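Side-chain contacts in cytosine deaminase (Klebsiella pneumoniae, PDB 4R85), which probably catalyses hydrolytic deamination of 5-methylcytosine and cytosine in the iron(II) site of an amidohydrolase barrel: residues W70-T75 / I80-Q85; G153-S156 / G160-L163; N183-G188 / S218-V223. All coordinates share one frame; numbering follows the deposited sequence.

Interaction 1. Residues W70-T75 / I80-Q85; sequences WNRSGT and ITRWSQ
Arg82 reaches out from helix 76-87 to the incoming loop and meets it in two ways: a hydrogen bond to the backbone at Trp70 and a close approach to the side chain of Arg72. The chain of Arg82 bends at its second torsion (chi2 -70°), which turns the CD-NE part along the loop and brings NE to 3.0 Å from Trp70 O. That bond is far from straight, and the donor stands above the carbonyl plane instead of lying on a lone pair, while the oxygen is tilted out of the guanidinium plane. The CG of Arg82 also rests at 4.5 Å from CB of Asn71.

The two arginine side chains cross at about a right angle, their guanidinium planes 72° apart, with Arg72 NH2 only 3.0 Å from Arg82 NH1. Both are donors, so no hydrogen bond joins them; the like charges are probably tolerated because acidic groups lie beside them. Glu69 forms a salt bridge with Arg72, and Glu78 forms one with Arg82.

In the TIM-barrel fold of the amidohydrolases this loop follows strand 47-57, which carries the metal ligand His56, with His58 just beyond its end, and leads into the helix. Within that helix Arg82 NH2 donates to Gln85 OE1 at 2.9 Å, a bond that helps to fix the rotation of the guanidinium. Thr75 is the N-cap residue, its OG1 capping the backbone N of Glu78. Ahead of it, Asn71 folds the loop back on itself: with CG anti to the backbone N (chi1 -175°), its ND2 gives a nearly straight bond to Thr75 O, 3.0 Å away and in the amide plane of Asn71, while OD1 receives a weak bond from Gly74 N. The same ND2 also donates to Pro313 O.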
loop_
_atom_site.group_PDB
_atom_site.type_symbol
_atom_site.label_atom_id
_atom_site.label_comp_id
_atom_site.label_asym_id
_atom_site.label_seq_id
_atom_site.Cartn_x
_atom_site.Cartn_y
_atom_site.Cartn_z
ATOM N N TRP A 70 -14.515 0.008 19.487
ATOM C CA TRP A 70 -14.021 -0.088 18.117
ATOM C C TRP A 70 -15.111 0.032 17.049
ATOM O O TRP A 70 -16.267 -0.329 17.274
ATOM C CB TRP A 70 -13.252 -1.400 17.934
ATOM C CG TRP A 70 -11.935 -1.396 18.626
ATOM C CD1 TRP A 70 -11.673 -1.805 19.900
ATOM C CD2 TRP A 70 -10.688 -0.942 18.084
ATOM N NE1 TRP A 70 -10.338 -1.640 20.185
ATOM C CE2 TRP A 70 -9.712 -1.112 19.086
ATOM C CE3 TRP A 70 -10.303 -0.415 16.850
ATOM C CZ2 TRP A 70 -8.374 -0.769 18.890
ATOM C CZ3 TRP A 70 -8.973 -0.078 16.653
ATOM C CH2 TRP A 70 -8.026 -0.255 17.666
ATOM N N ASN A 71 -14.720 0.547 15.886
ATOM C CA ASN A 71 -15.561 0.529 14.695
ATOM C C ASN A 71 -15.551 -0.887 14.112
ATOM O O ASN A 71 -14.655 -1.241 13.355
ATOM C CB ASN A 71 -15.007 1.532 13.670
ATOM C CG ASN A 71 -15.894 1.690 12.431
ATOM O OD1 ASN A 71 -16.771 0.877 12.163
ATOM N ND2 ASN A 71 -15.644 2.744 11.660
ATOM N N ARG A 72 -16.547 -1.692 14.457
ATOM C CA ARG A 72 -16.521 -3.108 14.096
ATOM C C ARG A 72 -16.868 -3.365 12.635
ATOM O O ARG A 72 -16.389 -4.333 12.041
ATOM C CB ARG A 72 -17.477 -3.909 14.975
ATOM C CG ARG A 72 -17.179 -3.865 16.467
ATOM C CD ARG A 72 -18.248 -4.635 17.219
ATOM N NE ARG A 72 -18.901 -3.828 18.248
ATOM C CZ ARG A 72 -19.945 -3.032 18.031
ATOM N NH1 ARG A 72 -20.457 -2.922 16.811
ATOM N NH2 ARG A 72 -20.474 -2.342 19.033
ATOM N N SER A 73 -17.706 -2.509 12.057
ATOM C CA SER A 73 -18.193 -2.744 10.709
ATOM C C SER A 73 -17.265 -2.132 9.663
ATOM O O SER A 73 -17.377 -2.443 8.480
ATOM C CB SER A 73 -19.602 -2.176 10.546
ATOM O OG SER A 73 -19.597 -0.755 10.664
ATOM N N GLY A 74 -16.361 -1.259 10.109
ATOM C CA GLY A 74 -15.452 -0.548 9.229
ATOM C C GLY A 74 -16.157 0.378 8.256
ATOM O O GLY A 74 -15.737 0.510 7.092
ATOM N N THR A 75 -17.240 1.005 8.716
ATOM C CA THR A 75 -18.017 1.922 7.882
ATOM C C THR A 75 -17.882 3.371 8.333
ATOM O O THR A 75 -17.536 3.652 9.492
ATOM C CB THR A 75 -19.519 1.570 7.839
ATOM O OG1 THR A 75 -20.090 1.684 9.152
ATOM C CG2 THR A 75 -19.732 0.153 7.325
ATOM N N ILE A 80 -18.708 7.574 12.629
ATOM C CA ILE A 80 -19.332 8.777 13.174
ATOM C C ILE A 80 -19.972 8.501 14.535
ATOM O O ILE A 80 -19.856 9.299 15.468
ATOM C CB ILE A 80 -20.384 9.334 12.197
ATOM C CG1 ILE A 80 -19.695 9.787 10.907
ATOM C CG2 ILE A 80 -21.183 10.481 12.857
ATOM C CD1 ILE A 80 -20.647 10.029 9.740
ATOM N N THR A 81 -20.625 7.356 14.660
ATOM C CA THR A 81 -21.200 6.965 15.952
ATOM C C THR A 81 -20.128 6.860 17.035
ATOM O O THR A 81 -20.314 7.349 18.154
ATOM C CB THR A 81 -21.957 5.638 15.848
ATOM O OG1 THR A 81 -23.068 5.810 14.965
ATOM C CG2 THR A 81 -22.454 5.179 17.230
ATOM N N ARG A 82 -19.002 6.239 16.698
ATOM C CA ARG A 82 -17.931 6.037 17.667
ATOM C C ARG A 82 -17.287 7.367 18.042
ATOM O O ARG A 82 -16.932 7.591 19.205
ATOM C CB ARG A 82 -16.862 5.089 17.116
ATOM C CG ARG A 82 -17.356 3.683 16.842
ATOM C CD ARG A 82 -17.671 2.900 18.125
ATOM N NE ARG A 82 -18.430 1.700 17.786
ATOM C CZ ARG A 82 -19.689 1.477 18.145
ATOM N NH1 ARG A 82 -20.293 0.364 17.758
ATOM N NH2 ARG A 82 -20.341 2.354 18.903
ATOM N N TRP A 83 -17.135 8.241 17.049
ATOM C CA TRP A 83 -16.560 9.557 17.272
ATOM C C TRP A 83 -17.458 10.364 18.192
ATOM O O TRP A 83 -16.979 11.081 19.076
ATOM C CB TRP A 83 -16.361 10.293 15.940
ATOM C CG TRP A 83 -15.911 11.713 16.104
ATOM C CD1 TRP A 83 -16.534 12.833 15.625
ATOM C CD2 TRP A 83 -14.736 12.173 16.801
ATOM N NE1 TRP A 83 -15.820 13.954 15.978
ATOM C CE2 TRP A 83 -14.714 13.580 16.695
ATOM C CE3 TRP A 83 -13.712 11.533 17.510
ATOM C CZ2 TRP A 83 -13.702 14.359 17.267
ATOM C CZ3 TRP A 83 -12.699 12.311 18.076
ATOM C CH2 TRP A 83 -12.706 13.707 17.951
ATOM N N SER A 84 -18.763 10.255 17.977
ATOM C CA SER A 84 -19.730 10.909 18.857
ATOM C C SER A 84 -19.559 10.475 20.325
ATOM O O SER A 84 -19.637 11.294 21.233
ATOM C CB SER A 84 -21.154 10.642 18.364
ATOM O OG SER A 84 -22.094 11.338 19.160
ATOM N N GLN A 85 -19.317 9.189 20.553
ATOM C CA GLN A 85 -19.019 8.698 21.900
ATOM C C GLN A 85 -17.737 9.301 22.464
ATOM O O GLN A 85 -17.663 9.638 23.654
ATOM C CB GLN A 85 -18.854 7.182 21.884
ATOM C CG GLN A 85 -20.102 6.414 21.555
ATOM C CD GLN A 85 -19.835 4.926 21.529
ATOM O OE1 GLN A 85 -19.166 4.431 20.628
ATOM N NE2 GLN A 85 -20.333 4.208 22.537
#

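Interaction 2. Residues G153-S156 / G160-L163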
loop_
_atom_site.group_PDB
_atom_site.type_symbol
_atom_site.label_atom_id
_atom_site.label_comp_id
_atom_site.label_asym_id
_atom_site.label_seq_id
_atom_site.Cartn_x
_atom_site.Cartn_y
_atom_site.Cartn_z
ATOM N N GLY A 153 -23.472 17.397 10.394
ATOM C CA GLY A 153 -24.338 18.143 9.505
ATOM C C GLY A 153 -24.529 19.584 9.921
ATOM O O GLY A 153 -24.514 19.918 11.110
ATOM N N ILE A 154 -24.693 20.447 8.927
ATOM C CA ILE A 154 -25.034 21.843 9.155
ATOM C C ILE A 154 -26.529 21.996 9.455
ATOM O O ILE A 154 -26.923 22.661 10.420
ATOM C CB ILE A 154 -24.670 22.693 7.913
ATOM C CG1 ILE A 154 -23.158 22.671 7.706
ATOM C CG2 ILE A 154 -25.182 24.123 8.063
ATOM C CD1 ILE A 154 -22.691 23.388 6.451
ATOM N N GLU A 155 -27.364 21.385 8.620
ATOM C CA GLU A 155 -28.806 21.571 8.720
ATOM C C GLU A 155 -29.419 20.531 9.644
ATOM O O GLU A 155 -30.570 20.658 10.044
ATOM C CB GLU A 155 -29.466 21.451 7.335
ATOM C CG GLU A 155 -28.765 22.186 6.200
ATOM C CD GLU A 155 -28.958 23.704 6.260
ATOM O OE1 GLU A 155 -28.920 24.343 5.189
ATOM O OE2 GLU A 155 -29.146 24.265 7.365
ATOM N N SER A 156 -28.641 19.502 9.966
ATOM C CA SER A 156 -29.169 18.307 10.621
ATOM C C SER A 156 -28.729 18.179 12.089
ATOM O O SER A 156 -29.097 17.223 12.774
ATOM C CB SER A 156 -28.748 17.061 9.825
ATOM O OG SER A 156 -28.970 17.231 8.420
ATOM N N GLY A 160 -26.324 24.047 13.991
ATOM C CA GLY A 160 -25.241 23.811 13.051
ATOM C C GLY A 160 -24.714 25.056 12.354
ATOM O O GLY A 160 -23.497 25.235 12.225
ATOM N N ARG A 161 -25.615 25.928 11.912
ATOM C CA ARG A 161 -25.179 27.157 11.232
ATOM C C ARG A 161 -24.430 28.120 12.168
ATOM O O ARG A 161 -23.429 28.720 11.761
ATOM C CB ARG A 161 -26.357 27.854 10.527
ATOM C CG ARG A 161 -26.892 27.094 9.300
ATOM C CD ARG A 161 -28.024 27.870 8.597
ATOM N NE ARG A 161 -28.463 27.201 7.373
ATOM C CZ ARG A 161 -28.927 27.829 6.294
ATOM N NH1 ARG A 161 -29.022 29.151 6.282
ATOM N NH2 ARG A 161 -29.291 27.134 5.218
ATOM N N GLU A 162 -24.903 28.249 13.417
ATOM C CA GLU A 162 -24.236 29.070 14.429
ATOM C C GLU A 162 -22.844 28.561 14.729
ATOM O O GLU A 162 -21.921 29.342 14.933
ATOM C CB GLU A 162 -24.989 29.043 15.772
ATOM C CG GLU A 162 -26.301 29.761 15.809
ATOM C CD GLU A 162 -26.848 29.883 17.229
ATOM O OE1 GLU A 162 -26.342 29.195 18.165
ATOM O OE2 GLU A 162 -27.774 30.696 17.404
ATOM N N LEU A 163 -22.717 27.245 14.831
ATOM C CA LEU A 163 -21.430 26.629 15.139
ATOM C C LEU A 163 -20.421 26.837 14.012
ATOM O O LEU A 163 -19.255 27.132 14.265
ATOM C CB LEU A 163 -21.605 25.140 15.425
ATOM C CG LEU A 163 -22.293 24.885 16.772
ATOM C CD1 LEU A 163 -22.785 23.437 16.843
ATOM C CD2 LEU A 163 -21.323 25.195 17.903
HETATM O O HOH W 1 -29.039 22.966 12.098
#
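Arg161 and Glu155 join the first turn of helix 160-170 to the loop that leads into it from strand 143-149, one of the strand-to-helix connections of the amidohydrolase TIM barrel. The side chain of Arg161 can be followed outward from the helix. Its CB sets off with CG anti to the carbonyl carbon, and from CG to NE the chain is extended, so that it runs out over the loop.

CG is the first atom to touch: it packs at 3.6 Å against CG2 of Ile154, the two side chains crossing at about a right angle. CD passes on at 4.0 Å from OE2 of Glu155. The polar end then grips the carboxylate side-on with two nitrogens, one for each oxygen. NE gives a bond of 3.0 Å to OE2, met on the syn side but somewhat out of the carboxylate plane. NH2 gives the straighter one, 2.8 Å to OE1 at 175°; OE1 receives it on its syn lone pair and lies in the guanidinium plane. The carboxylate and guanidinium are nearly coplanar, 27° apart, and this two-point salt bridge restricts the rotation of both groups. Glu155 bends at its second torsion (chi2 -74°) to present its carboxylate to the arginine, and Ser190 of helix 185-202 supplies a second partner for OE1. Phe194 of the same helix packs against both Ile154 and Arg161.

The backbones come close at Gly160, which has no side chain. The amides of Ile154 and Glu155 are held by the carboxylate of Glu182. The oxygen of Ile154 accepts a bond from a water at 2.7 Å. A CH...O contact also reaches it, with Gly160 CA 3.3 Å from Ile154 O.

Interaction 3. Residues N183-G188 / S218-V223. With GOL (glycerol), chain I.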
loop_
_atom_site.group_PDB
_atom_site.type_symbol
_atom_site.label_atom_id
_atom_site.label_comp_id
_atom_site.label_asym_id
_atom_site.label_seq_id
_atom_site.Cartn_x
_atom_site.Cartn_y
_atom_site.Cartn_z
ATOM N N ASN A 183 -29.769 15.142 6.320
ATOM C CA ASN A 183 -30.881 14.199 6.468
ATOM C C ASN A 183 -31.749 14.028 5.217
ATOM O O ASN A 183 -32.346 12.970 5.016
ATOM C CB ASN A 183 -31.760 14.586 7.665
ATOM C CG ASN A 183 -31.086 14.320 9.004
ATOM O OD1 ASN A 183 -30.086 13.603 9.083
ATOM N ND2 ASN A 183 -31.642 14.895 10.068
ATOM N N THR A 184 -31.857 15.078 4.407
ATOM C CA THR A 184 -32.609 14.988 3.157
ATOM C C THR A 184 -31.789 15.614 2.044
ATOM O O THR A 184 -30.875 16.405 2.300
ATOM C CB THR A 184 -33.967 15.719 3.212
ATOM O OG1 THR A 184 -33.761 17.139 3.307
ATOM C CG2 THR A 184 -34.789 15.247 4.385
ATOM N N ARG A 185 -32.122 15.258 0.813
ATOM C CA ARG A 185 -31.437 15.816 -0.343
ATOM C C ARG A 185 -31.542 17.339 -0.366
ATOM O O ARG A 185 -30.567 18.027 -0.667
ATOM C CB ARG A 185 -32.005 15.228 -1.634
ATOM C CG ARG A 185 -31.339 15.752 -2.911
ATOM C CD ARG A 185 -32.160 16.886 -3.528
ATOM N NE ARG A 185 -31.530 17.437 -4.727
ATOM C CZ ARG A 185 -31.910 18.569 -5.309
ATOM N NH1 ARG A 185 -31.279 19.001 -6.391
ATOM N NH2 ARG A 185 -32.917 19.274 -4.805
ATOM N N ASP A 186 -32.725 17.869 -0.067
ATOM C CA ASP A 186 -32.909 19.317 -0.103
ATOM C C ASP A 186 -32.052 20.037 0.940
ATOM O O ASP A 186 -31.575 21.151 0.700
ATOM C CB ASP A 186 -34.386 19.702 0.053
ATOM C CG ASP A 186 -35.201 19.422 -1.215
ATOM O OD1 ASP A 186 -34.607 18.996 -2.229
ATOM O OD2 ASP A 186 -36.432 19.626 -1.205
ATOM N N LYS A 187 -31.867 19.410 2.096
ATOM C CA LYS A 187 -31.011 19.980 3.131
ATOM C C LYS A 187 -29.534 19.864 2.776
ATOM O O LYS A 187 -28.719 20.700 3.168
ATOM C CB LYS A 187 -31.324 19.357 4.497
ATOM C CG LYS A 187 -32.621 19.915 5.062
ATOM C CD LYS A 187 -32.941 19.405 6.449
ATOM C CE LYS A 187 -34.319 19.909 6.851
ATOM N NZ LYS A 187 -34.604 19.708 8.296
ATOM N N GLY A 188 -29.189 18.824 2.025
ATOM C CA GLY A 188 -27.850 18.713 1.479
ATOM C C GLY A 188 -27.571 19.912 0.581
ATOM O O GLY A 188 -26.517 20.538 0.665
ATOM N N SER A 218 -25.695 10.266 -5.135
ATOM C CA SER A 218 -25.149 11.319 -4.297
ATOM C C SER A 218 -24.409 12.301 -5.206
ATOM O O SER A 218 -23.273 12.051 -5.617
ATOM C CB SER A 218 -24.212 10.743 -3.229
ATOM O OG SER A 218 -23.899 11.728 -2.257
ATOM N N ARG A 219 -25.066 13.407 -5.541
ATOM C CA ARG A 219 -24.522 14.317 -6.549
ATOM C C ARG A 219 -24.397 15.751 -6.031
ATOM O O ARG A 219 -24.744 16.708 -6.718
ATOM C CB ARG A 219 -25.397 14.279 -7.810
ATOM C CG ARG A 219 -25.378 12.937 -8.545
ATOM C CD ARG A 219 -26.384 12.918 -9.701
ATOM N NE ARG A 219 -26.331 11.666 -10.455
ATOM C CZ ARG A 219 -26.919 11.477 -11.635
ATOM N NH1 ARG A 219 -26.833 10.298 -12.246
ATOM N NH2 ARG A 219 -27.610 12.460 -12.193
ATOM N N PHE A 220 -23.898 15.909 -4.814
ATOM C CA PHE A 220 -23.708 17.252 -4.285
ATOM C C PHE A 220 -22.510 17.956 -4.914
ATOM O O PHE A 220 -22.414 19.177 -4.881
ATOM C CB PHE A 220 -23.663 17.205 -2.755
ATOM C CG PHE A 220 -24.946 16.706 -2.175
ATOM C CD1 PHE A 220 -25.110 15.364 -1.858
ATOM C CD2 PHE A 220 -26.035 17.557 -2.053
ATOM C CE1 PHE A 220 -26.323 14.901 -1.368
ATOM C CE2 PHE A 220 -27.248 17.095 -1.560
ATOM C CZ PHE A 220 -27.389 15.762 -1.227
ATOM N N LEU A 221 -21.612 17.173 -5.508
ATOM C CA LEU A 221 -20.479 17.734 -6.232
ATOM C C LEU A 221 -20.921 18.764 -7.281
ATOM O O LEU A 221 -20.313 19.832 -7.386
ATOM C CB LEU A 221 -19.667 16.613 -6.899
ATOM C CG LEU A 221 -18.492 17.117 -7.738
ATOM C CD1 LEU A 221 -17.519 17.929 -6.873
ATOM C CD2 LEU A 221 -17.776 15.926 -8.375
ATOM N N GLU A 222 -21.973 18.461 -8.044
ATOM C CA GLU A 222 -22.451 19.413 -9.061
ATOM C C GLU A 222 -22.907 20.732 -8.439
ATOM O O GLU A 222 -22.719 21.792 -9.022
ATOM C CB GLU A 222 -23.567 18.824 -9.935
ATOM C CG GLU A 222 -24.907 18.598 -9.202
ATOM C CD GLU A 222 -26.005 18.033 -10.103
ATOM O OE1 GLU A 222 -27.203 18.325 -9.850
ATOM O OE2 GLU A 222 -25.675 17.277 -11.045
ATOM N N VAL A 223 -23.510 20.668 -7.254
ATOM C CA VAL A 223 -23.981 21.885 -6.595
ATOM C C VAL A 223 -22.795 22.729 -6.149
ATOM O O VAL A 223 -22.776 23.943 -6.331
ATOM C CB VAL A 223 -24.869 21.565 -5.369
ATOM C CG1 VAL A 223 -25.393 22.860 -4.746
ATOM C CG2 VAL A 223 -26.015 20.672 -5.787
HETATM C C1 GOL I . -27.589 15.913 -4.913
HETATM O O1 GOL I . -27.596 14.494 -4.955
HETATM C C2 GOL I . -28.243 16.458 -6.179
HETATM O O2 GOL I . -29.585 16.039 -6.227
HETATM C C3 GOL I . -28.206 17.982 -6.166
HETATM O O3 GOL I . -28.353 18.508 -7.473
#
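Phe220 packs its ring against the first turn of helix 185-202, and this is the tight half of the contact. Its CE2 lies 3.5 Å from Gly188 CA and 3.6 Å from Arg185 O, the latter at the ring edge and in its plane. Gly188, without a side chain, lets its CA approach the ring this closely. Val189 and Pro179 add to the packing around the ring.

The other half is looser, and a glycerol, probably from the crystallisation liquor, bridges the two helices there. Its C1 sits 3.5 Å above the ring plane of Phe220, over the centre of one face. Exposed Arg185, bent at its second torsion (chi2 -97°), sends NE to glycerol O2 over 2.8 Å and nearly straight, while its NH2 pairs with Asp186. From segment 218-223, Arg219 N donates to glycerol O1, and glycerol O3 donates to Glu222 OE1 at 2.6 Å. Direct polar bonds between the segments are absent; Arg185 NH1 and Glu222 OE1 stay 5.4 Å apart.

Thr184 caps the first helix by accepting from Lys187 N. The arrangement is that of neighbouring outer helices of a TIM barrel, 185-202 and 220-231, meeting at their N-terminal ends.

The three contacts follow one another along the chain, 22 to 24 Å from its centre, each involving the start of an outer barrel helix or the loop before it, with 80-85 further along helix 76-87. Interactions 2 and 3 are direct neighbours, centres 15 Å apart: Ser156 OG lies 3.1 Å from Asn183 N, a probable hydrogen bond, and Glu155 CG packs at 3.4 Å on Lys187 O. Interaction 1 stands apart, its nearest atoms about 8 Å from interaction 2 and about 10 Å from interaction 3. None touches 5-methylcytosine: the Asn71 side chain and Gly153 are each about 9 Å from it, Phe220 about 13 Å. From the iron(II) ion, Asn71 is about 13 Å and Gly153 about 14 Å.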